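Local atomic coordinates of phosphoserine phosphatase (Homo sapiens, PDB entry 6HYY), a protein that catalyses the hydrolysis of O-phosphoserine to serine and inorganic phosphate, using a haloacid dehalogenase-type fold with a magnesium ion bound in its active site. Residues A57-L62 with A140-T145; I87-S92 with E214-L219; T178-C183 with D187-F192. One frame throughout, in Å; residues are numbered along the deposited sequence.

Overall arrangement
From the N terminus, interaction 1 opens on helix 54-65 and interaction 2 on helix 87-96. The chain then reaches edge strand 139-142, where interaction 1 closes a loop of 77 residues. Interaction 2 is still open, so the two cross. Interaction 3 follows as a short local closure, from helix 177-180 to strand 188-192, lying wholly within the span of interaction 2, which closes at residues 214-219 and joins helix 87-96 to the segment after strand 207-209. Interactions 1 and 2 lie on opposite sides of the chain's centre, their centres 35 Å apart; interactions 1 and 3 reach the same mixed sheet.

Interaction 1 of 3, residues A57-L62 with A140-T145; sequences ALTERL and AGFDET
Phe142, the last residue of edge strand 139-142, presses its ring against the helix turn formed by Leu58, Thr59 and Leu62, a clear case of one aromatic carrying an entire helix-strand contact. The strand runs roughly antiparallel to the helix, at 151°, with the axes 9.6 Å apart. From CB, which starts toward the helix, CG turns into the space between the backbone N and the carbonyl carbon (chi1 64°). Atom by atom round the ring, Phe142 CD1 meets Leu62 CD1 at 3.7 Å, an approach oblique to the ring. Phe142 CD2 and CE2 lie beneath Leu58 CD2, Phe142 CE2 being the closer at 3.8 Å. Leu58 CD2 sits over the face in a CH-pi contact, 4.0 Å from the Phe142 ring centroid. At the far end, CE1 and CZ point their edge at Thr59 OG1, which lies close to the ring plane and 3.4 Å from Phe142 CE1. That hydroxyl is already hydrogen-bonded to Lys55 O one turn earlier. Beyond the ring the chain leaves the strand through an Asx turn: Thr145 N and OG1 both bond to Asp143 OD1 from the same face of the carboxylate, OG1 at 2.7 Å. In the wider fold, strand 139-142 borders the mixed sheet and pairs antiparallel with strand 126-133. Leu58 and Leu62 also touch Asn129 and Leu131 of that neighbouring strand, and helix 37-46 packs against Glu60 and Arg61 elsewhere on helix 54-65, so the helix lies between the sheet margin and a second helix.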
loop_
_atom_site.group_PDB
_atom_site.type_symbol
_atom_site.label_atom_id
_atom_site.label_comp_id
_atom_site.label_asym_id
_atom_site.label_seq_id
_atom_site.Cartn_x
_atom_site.Cartn_y
_atom_site.Cartn_z
ATOM N N ALA A 57 -1.674 16.253 -5.720
ATOM C CA ALA A 57 -1.800 16.148 -4.268
ATOM C C ALA A 57 -0.499 15.680 -3.628
ATOM O O ALA A 57 -0.160 16.105 -2.517
ATOM C CB ALA A 57 -2.944 15.201 -3.904
ATOM N N LEU A 58 0.239 14.799 -4.309
ATOM C CA LEU A 58 1.528 14.355 -3.798
ATOM C C LEU A 58 2.545 15.491 -3.814
ATOM O O LEU A 58 3.272 15.702 -2.834
ATOM C CB LEU A 58 2.032 13.165 -4.623
ATOM C CG LEU A 58 3.274 12.466 -4.071
ATOM C CD1 LEU A 58 3.021 11.971 -2.659
ATOM C CD2 LEU A 58 3.715 11.325 -4.987
ATOM N N THR A 59 2.624 16.219 -4.930
ATOM C CA THR A 59 3.560 17.336 -5.031
ATOM C C THR A 59 3.318 18.356 -3.930
ATOM O O THR A 59 4.260 18.818 -3.273
ATOM C CB THR A 59 3.432 17.996 -6.405
ATOM O OG1 THR A 59 3.692 17.027 -7.425
ATOM C CG2 THR A 59 4.423 19.144 -6.540
ATOM N N GLU A 60 2.048 18.700 -3.693
ATOM C CA GLU A 60 1.727 19.734 -2.712
ATOM C C GLU A 60 2.062 19.297 -1.291
ATOM O O GLU A 60 2.521 20.112 -0.484
ATOM C CB GLU A 60 0.253 20.114 -2.816
ATOM C CG GLU A 60 -0.127 20.719 -4.145
ATOM C CD GLU A 60 -1.624 20.710 -4.362
ATOM O OE1 GLU A 60 -2.094 21.332 -5.339
ATOM O OE2 GLU A 60 -2.331 20.078 -3.549
ATOM N N ARG A 61 1.821 18.027 -0.953
ATOM C CA ARG A 61 2.160 17.568 0.389
ATOM C C ARG A 61 3.668 17.553 0.589
ATOM O O ARG A 61 4.169 17.990 1.628
ATOM C CB ARG A 61 1.573 16.176 0.642
ATOM C CG ARG A 61 0.086 16.167 0.968
ATOM C CD ARG A 61 -0.472 14.744 1.036
ATOM N NE ARG A 61 -0.602 14.131 -0.285
ATOM C CZ ARG A 61 -1.044 12.891 -0.488
ATOM N NH1 ARG A 61 -1.393 12.136 0.546
ATOM N NH2 ARG A 61 -1.131 12.397 -1.716
ATOM N N LEU A 62 4.409 17.061 -0.411
ATOM C CA LEU A 62 5.861 17.040 -0.300
ATOM C C LEU A 62 6.442 18.449 -0.286
ATOM O O LEU A 62 7.474 18.686 0.358
ATOM C CB LEU A 62 6.452 16.208 -1.438
ATOM C CG LEU A 62 6.271 14.696 -1.239
ATOM C CD1 LEU A 62 6.622 13.938 -2.512
ATOM C CD2 LEU A 62 7.100 14.199 -0.071
ATOM N N ALA A 140 14.578 16.771 -3.254
ATOM C CA ALA A 140 14.749 17.177 -4.642
ATOM C C ALA A 140 13.585 16.776 -5.542
ATOM O O ALA A 140 13.697 16.914 -6.763
ATOM C CB ALA A 140 16.048 16.593 -5.201
ATOM N N GLY A 141 12.477 16.275 -4.990
ATOM C CA GLY A 141 11.355 15.886 -5.832
ATOM C C GLY A 141 11.026 14.404 -5.747
ATOM O O GLY A 141 11.407 13.742 -4.782
ATOM N N PHE A 142 10.333 13.872 -6.758
ATOM C CA PHE A 142 10.031 12.446 -6.775
ATOM C C PHE A 142 9.944 11.966 -8.219
ATOM O O PHE A 142 9.796 12.764 -9.152
ATOM C CB PHE A 142 8.738 12.134 -5.993
ATOM C CG PHE A 142 7.509 12.750 -6.575
ATOM C CD1 PHE A 142 7.119 14.034 -6.217
ATOM C CD2 PHE A 142 6.733 12.053 -7.493
ATOM C CE1 PHE A 142 5.991 14.605 -6.762
ATOM C CE2 PHE A 142 5.594 12.621 -8.034
ATOM C CZ PHE A 142 5.224 13.897 -7.677
ATOM N N ASP A 143 10.063 10.651 -8.404
ATOM C CA ASP A 143 10.103 10.067 -9.748
ATOM C C ASP A 143 8.702 10.092 -10.343
ATOM O O ASP A 143 7.858 9.257 -10.014
ATOM C CB ASP A 143 10.654 8.648 -9.691
ATOM C CG ASP A 143 10.712 7.978 -11.063
ATOM O OD1 ASP A 143 10.433 8.644 -12.078
ATOM O OD2 ASP A 143 11.065 6.781 -11.112
ATOM N N GLU A 144 8.457 11.028 -11.262
ATOM C CA GLU A 144 7.118 11.201 -11.810
ATOM C C GLU A 144 6.770 10.159 -12.866
ATOM O O GLU A 144 5.623 10.128 -13.325
ATOM C CB GLU A 144 6.976 12.615 -12.379
ATOM C CG GLU A 144 7.569 13.673 -11.450
ATOM C CD GLU A 144 7.073 15.077 -11.733
ATOM O OE1 GLU A 144 6.466 15.297 -12.805
ATOM O OE2 GLU A 144 7.285 15.960 -10.870
ATOM N N THR A 145 7.712 9.297 -13.245
ATOM C CA THR A 145 7.414 8.222 -14.181
ATOM C C THR A 145 6.869 6.964 -13.513
ATOM O O THR A 145 6.459 6.041 -14.224
ATOM C CB THR A 145 8.658 7.849 -15.005
ATOM O OG1 THR A 145 9.590 7.116 -14.195
ATOM C CG2 THR A 145 9.333 9.101 -15.551
#

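Interaction 2 of 3, residues I87-S92 with E214-L219; sequences IRELVS and ELLGEL
Leu90 and Leu216 bring the backbones nearest, their CA atoms 6.6 Å apart, where the first turns of helix 87-96 face an irregular segment near the C terminus. The contact rests on apolar packing, without hydrogen bonds across it. Leu216 spreads its two methyls over the helix surface. Leu216 CD2 rests against both Leu90 CA and Glu89 CG, 3.9 Å from that CA, while Leu216 CD1 lies alongside the end of the Glu89 chain, 3.7 Å from Glu89 OE1. With CG anti to the backbone N (chi1 -171°) and the chain extended beyond it, Glu89 offers its aliphatic length to the leucine and brings its carboxylate alongside the CD1 methyl. Leu90 also meets Leu215 with both branches: Leu90 CD1 reaches Leu215 CB at 3.9 Å, and Leu90 CD2 meets Leu215 CD1 at 4.0 Å. Leu90 CD1 stays in looser apolar contact with Leu216 CD2. Leu90 further touches Phe15 of strand 12-16 and Phe7 of helix 2-8; Leu215 packs on Leu3 and Phe7 of that helix. A helix packed on a largely parallel sheet is characteristic of the Rossmann-like haloacid dehalogenase core, and here the segment after strand 207-209 packs against that helix.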
loop_
_atom_site.group_PDB
_atom_site.type_symbol
_atom_site.label_atom_id
_atom_site.label_comp_id
_atom_site.label_asym_id
_atom_site.label_seq_id
_atom_site.Cartn_x
_atom_site.Cartn_y
_atom_site.Cartn_z
ATOM N N ILE A 87 -0.871 -9.501 9.682
ATOM C CA ILE A 87 -0.318 -9.469 8.319
ATOM C C ILE A 87 0.954 -10.317 8.204
ATOM O O ILE A 87 1.167 -10.971 7.167
ATOM C CB ILE A 87 -0.104 -8.025 7.821
ATOM C CG1 ILE A 87 0.244 -8.011 6.320
ATOM C CG2 ILE A 87 1.009 -7.341 8.512
ATOM C CD1 ILE A 87 -0.826 -8.630 5.392
ATOM N N ARG A 88 1.791 -10.394 9.246
ATOM C CA ARG A 88 2.976 -11.254 9.154
ATOM C C ARG A 88 2.581 -12.710 8.932
ATOM O O ARG A 88 3.145 -13.404 8.068
ATOM C CB ARG A 88 3.821 -11.156 10.426
ATOM C CG ARG A 88 4.564 -9.863 10.638
ATOM C CD ARG A 88 5.302 -9.947 12.005
ATOM N NE ARG A 88 5.846 -8.662 12.431
ATOM C CZ ARG A 88 5.140 -7.693 13.033
ATOM N NH1 ARG A 88 3.842 -7.839 13.327
ATOM N NH2 ARG A 88 5.746 -6.558 13.355
ATOM N N GLU A 89 1.617 -13.203 9.716
ATOM C CA GLU A 89 1.177 -14.586 9.589
ATOM C C GLU A 89 0.536 -14.832 8.227
ATOM O O GLU A 89 0.780 -15.867 7.600
ATOM C CB GLU A 89 0.206 -14.940 10.720
ATOM C CG GLU A 89 -0.106 -16.422 10.759
ATOM C CD GLU A 89 -1.013 -16.812 11.908
ATOM O OE1 GLU A 89 -1.355 -15.937 12.731
ATOM O OE2 GLU A 89 -1.381 -17.999 11.977
ATOM N N LEU A 90 -0.285 -13.887 7.759
ATOM C CA LEU A 90 -0.958 -14.041 6.469
ATOM C C LEU A 90 0.043 -14.096 5.322
ATOM O O LEU A 90 -0.049 -14.980 4.458
ATOM C CB LEU A 90 -1.961 -12.908 6.253
ATOM C CG LEU A 90 -2.711 -12.958 4.916
ATOM C CD1 LEU A 90 -3.519 -14.242 4.796
ATOM C CD2 LEU A 90 -3.623 -11.758 4.797
ATOM N N VAL A 91 0.994 -13.156 5.280
ATOM C CA VAL A 91 1.994 -13.205 4.204
ATOM C C VAL A 91 2.795 -14.494 4.295
ATOM O O VAL A 91 3.108 -15.119 3.273
ATOM C CB VAL A 91 2.912 -11.971 4.227
ATOM C CG1 VAL A 91 4.055 -12.150 3.226
ATOM C CG2 VAL A 91 2.135 -10.701 3.878
ATOM N N SER A 92 3.121 -14.929 5.512
ATOM C CA SER A 92 3.851 -16.181 5.687
ATOM C C SER A 92 3.085 -17.355 5.092
ATOM O O SER A 92 3.667 -18.181 4.376
ATOM C CB SER A 92 4.118 -16.412 7.175
ATOM O OG SER A 92 5.060 -15.480 7.657
ATOM N N GLU A 214 -9.442 -13.643 9.330
ATOM C CA GLU A 214 -10.535 -14.242 8.569
ATOM C C GLU A 214 -10.029 -14.998 7.351
ATOM O O GLU A 214 -10.627 -16.004 6.953
ATOM C CB GLU A 214 -11.541 -13.174 8.153
ATOM C CG GLU A 214 -12.136 -12.425 9.324
ATOM C CD GLU A 214 -13.005 -11.277 8.877
ATOM O OE1 GLU A 214 -13.861 -11.503 7.998
ATOM O OE2 GLU A 214 -12.824 -10.149 9.387
ATOM N N LEU A 215 -8.939 -14.534 6.743
ATOM C CA LEU A 215 -8.307 -15.311 5.685
ATOM C C LEU A 215 -7.460 -16.443 6.243
ATOM O O LEU A 215 -7.211 -17.424 5.532
ATOM C CB LEU A 215 -7.460 -14.391 4.805
ATOM C CG LEU A 215 -8.264 -13.218 4.259
ATOM C CD1 LEU A 215 -7.371 -12.225 3.538
ATOM C CD2 LEU A 215 -9.357 -13.738 3.333
ATOM N N LEU A 216 -7.014 -16.312 7.497
ATOM C CA LEU A 216 -6.377 -17.366 8.278
ATOM C C LEU A 216 -7.388 -18.309 8.916
ATOM O O LEU A 216 -7.057 -18.987 9.892
ATOM C CB LEU A 216 -5.489 -16.761 9.371
ATOM C CG LEU A 216 -4.368 -15.791 8.981
ATOM C CD1 LEU A 216 -3.902 -14.988 10.189
ATOM C CD2 LEU A 216 -3.214 -16.547 8.362
ATOM N N GLY A 217 -8.622 -18.322 8.417
ATOM C CA GLY A 217 -9.593 -19.312 8.835
ATOM C C GLY A 217 -9.588 -20.462 7.854
ATOM O O GLY A 217 -10.469 -20.567 6.998
ATOM N N GLU A 218 -8.584 -21.327 7.952
ATOM C CA GLU A 218 -8.427 -22.403 6.983
ATOM C C GLU A 218 -8.212 -23.736 7.679
ATOM O O GLU A 218 -9.028 -24.657 7.563
ATOM C CB GLU A 218 -7.251 -22.113 6.050
ATOM C CG GLU A 218 -5.996 -21.551 6.744
ATOM C CD GLU A 218 -4.715 -21.859 5.978
ATOM O OE1 GLU A 218 -4.799 -22.552 4.940
ATOM O OE2 GLU A 218 -3.634 -21.389 6.397
ATOM N N LEU A 219 -7.090 -23.837 8.384
ATOM C CA LEU A 219 -6.610 -25.046 9.033
ATOM C C LEU A 219 -5.711 -24.603 10.182
ATOM O O LEU A 219 -5.223 -25.428 10.961
ATOM C CB LEU A 219 -5.855 -25.946 8.039
ATOM C CG LEU A 219 -6.554 -26.629 6.847
ATOM C CD1 LEU A 219 -6.659 -25.732 5.609
ATOM C CD2 LEU A 219 -5.846 -27.924 6.484
#

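Interaction 3 of 3, residues T178-C183 with D187-F192; sequences TDMEAC and DAFIGF. With PO4 (phosphate ion), chain C.
Met180 and Phe189 meet within a beta-alpha-beta unit, strand 170-174, helix 177-180 and strand 188-192, whose helix borders the active site with its bound serine, magnesium and phosphate. Phe189 lays its ring squarely beneath the helix backbone: Met180 CA stands 3.6 Å from the ring centroid and only 3° off the normal, a CH-pi contact. Gly191 N covers the opposite face, offset toward the rim. A first torsion of -164° lays Met180 CG along the CD2-CE2 side of the ring, 3.7 Å from Phe189 CE2, while Met180 SD makes a looser, oblique Met-aromatic contact 5.2 Å from the Phe189 centroid. Asp179 CB touches Phe189 CE1 at 3.6 Å, but its carboxylate leads off toward the site, with OD1 in a salt bridge to Lys154 and OD2 bonded to Gly176 N. One residue earlier, Thr178 grips phosphate O2 twice, through its N at 2.9 Å and its OG1 at 2.7 Å; OG1 also bonds Lys154 NZ, and Gly49 N also holds the phosphate. A type I turn from Met180 to Cys183 brings Cys183 back to the strand, its CB 3.8 Å from Phe189 CB and its SG against Ala188 CA. Strand 188-192 runs between parallel strands 170-174 and 207-209; Phe189 also touches Met172 on the former, whereas Ala188 and Ile190 pack on helix 2-8.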
loop_
_atom_site.group_PDB
_atom_site.type_symbol
_atom_site.label_atom_id
_atom_site.label_comp_id
_atom_site.label_asym_id
_atom_site.label_seq_id
_atom_site.Cartn_x
_atom_site.Cartn_y
_atom_site.Cartn_z
ATOM N N THR A 178 -9.493 3.629 -4.035
ATOM C CA THR A 178 -8.496 3.411 -5.082
ATOM C C THR A 178 -8.085 1.947 -5.171
ATOM O O THR A 178 -7.716 1.478 -6.250
ATOM C CB THR A 178 -7.267 4.296 -4.876
ATOM O OG1 THR A 178 -6.565 3.912 -3.681
ATOM C CG2 THR A 178 -7.678 5.759 -4.802
ATOM N N ASP A 179 -8.156 1.207 -4.065
ATOM C CA ASP A 179 -7.909 -0.232 -4.114
ATOM C C ASP A 179 -9.061 -0.964 -4.793
ATOM O O ASP A 179 -8.848 -1.835 -5.651
ATOM C CB ASP A 179 -7.688 -0.748 -2.687
ATOM C CG ASP A 179 -6.629 0.027 -1.978
ATOM O OD1 ASP A 179 -5.492 0.029 -2.469
ATOM O OD2 ASP A 179 -6.921 0.662 -0.936
ATOM N N MET A 180 -10.294 -0.624 -4.414
ATOM C CA MET A 180 -11.462 -1.223 -5.046
ATOM C C MET A 180 -11.455 -0.979 -6.548
ATOM O O MET A 180 -11.824 -1.864 -7.329
ATOM C CB MET A 180 -12.738 -0.662 -4.416
ATOM C CG MET A 180 -13.978 -1.465 -4.716
ATOM S SD MET A 180 -15.313 -0.904 -3.618
ATOM C CE MET A 180 -15.283 0.844 -3.960
ATOM N N GLU A 181 -11.018 0.204 -6.973
ATOM C CA GLU A 181 -11.002 0.563 -8.387
ATOM C C GLU A 181 -9.854 -0.077 -9.159
ATOM O O GLU A 181 -9.779 0.102 -10.376
ATOM C CB GLU A 181 -10.960 2.086 -8.527
ATOM C CG GLU A 181 -12.262 2.744 -8.078
ATOM C CD GLU A 181 -12.181 4.257 -7.991
ATOM O OE1 GLU A 181 -11.131 4.829 -8.358
ATOM O OE2 GLU A 181 -13.171 4.869 -7.525
ATOM N N ALA A 182 -8.975 -0.829 -8.498
ATOM C CA ALA A 182 -7.935 -1.594 -9.171
ATOM C C ALA A 182 -8.420 -2.967 -9.604
ATOM O O ALA A 182 -7.628 -3.742 -10.159
ATOM C CB ALA A 182 -6.710 -1.742 -8.262
ATOM N N CYS A 183 -9.685 -3.289 -9.337
ATOM C CA CYS A 183 -10.338 -4.496 -9.843
ATOM C C CYS A 183 -11.506 -4.056 -10.716
ATOM O O CYS A 183 -12.550 -3.634 -10.186
ATOM C CB CYS A 183 -10.827 -5.368 -8.691
ATOM S SG CYS A 183 -11.781 -6.807 -9.165
ATOM N N ASP A 187 -8.303 -9.524 -10.608
ATOM C CA ASP A 187 -9.396 -10.461 -10.827
ATOM C C ASP A 187 -10.400 -10.471 -9.681
ATOM O O ASP A 187 -11.558 -10.855 -9.885
ATOM C CB ASP A 187 -8.821 -11.853 -11.075
ATOM C CG ASP A 187 -7.916 -11.873 -12.278
ATOM O OD1 ASP A 187 -8.411 -11.586 -13.403
ATOM O OD2 ASP A 187 -6.709 -12.112 -12.117
ATOM N N ALA A 188 -10.000 -10.020 -8.492
ATOM C CA ALA A 188 -10.916 -9.894 -7.372
ATOM C C ALA A 188 -10.359 -8.834 -6.438
ATOM O O ALA A 188 -9.181 -8.479 -6.504
ATOM C CB ALA A 188 -11.101 -11.219 -6.624
ATOM N N PHE A 189 -11.237 -8.324 -5.583
ATOM C CA PHE A 189 -10.870 -7.337 -4.582
ATOM C C PHE A 189 -11.420 -7.766 -3.230
ATOM O O PHE A 189 -12.583 -8.181 -3.119
ATOM C CB PHE A 189 -11.395 -5.945 -4.968
ATOM C CG PHE A 189 -11.308 -4.935 -3.847
ATOM C CD1 PHE A 189 -10.080 -4.410 -3.446
ATOM C CD2 PHE A 189 -12.455 -4.527 -3.188
ATOM C CE1 PHE A 189 -10.002 -3.492 -2.394
ATOM C CE2 PHE A 189 -12.384 -3.603 -2.140
ATOM C CZ PHE A 189 -11.165 -3.076 -1.772
ATOM N N ILE A 190 -10.587 -7.663 -2.194
ATOM C CA ILE A 190 -11.033 -7.834 -0.818
ATOM C C ILE A 190 -10.776 -6.530 -0.076
ATOM O O ILE A 190 -9.624 -6.105 0.065
ATOM C CB ILE A 190 -10.323 -9.000 -0.118
ATOM C CG1 ILE A 190 -10.504 -10.292 -0.924
ATOM C CG2 ILE A 190 -10.887 -9.143 1.289
ATOM C CD1 ILE A 190 -9.688 -11.472 -0.394
ATOM N N GLY A 191 -11.847 -5.904 0.418
ATOM C CA GLY A 191 -11.690 -4.706 1.224
ATOM C C GLY A 191 -11.276 -5.035 2.642
ATOM O O GLY A 191 -11.581 -6.104 3.171
ATOM N N PHE A 192 -10.531 -4.113 3.247
ATOM C CA PHE A 192 -9.971 -4.334 4.580
ATOM C C PHE A 192 -10.291 -3.174 5.510
ATOM O O PHE A 192 -9.880 -2.038 5.252
ATOM C CB PHE A 192 -8.455 -4.534 4.507
ATOM C CG PHE A 192 -7.848 -4.795 5.850
ATOM C CD1 PHE A 192 -8.035 -6.024 6.476
ATOM C CD2 PHE A 192 -7.120 -3.819 6.491
ATOM C CE1 PHE A 192 -7.513 -6.275 7.713
ATOM C CE2 PHE A 192 -6.588 -4.064 7.766
ATOM C CZ PHE A 192 -6.783 -5.290 8.363
HETATM P P PO4 C . -7.804 5.947 -0.986
HETATM O O1 PO4 C . -6.487 5.749 -0.282
HETATM O O2 PO4 C . -8.206 4.679 -1.684
HETATM O O3 PO4 C . -8.857 6.347 0.022
HETATM O O4 PO4 C . -7.684 7.077 -1.983
#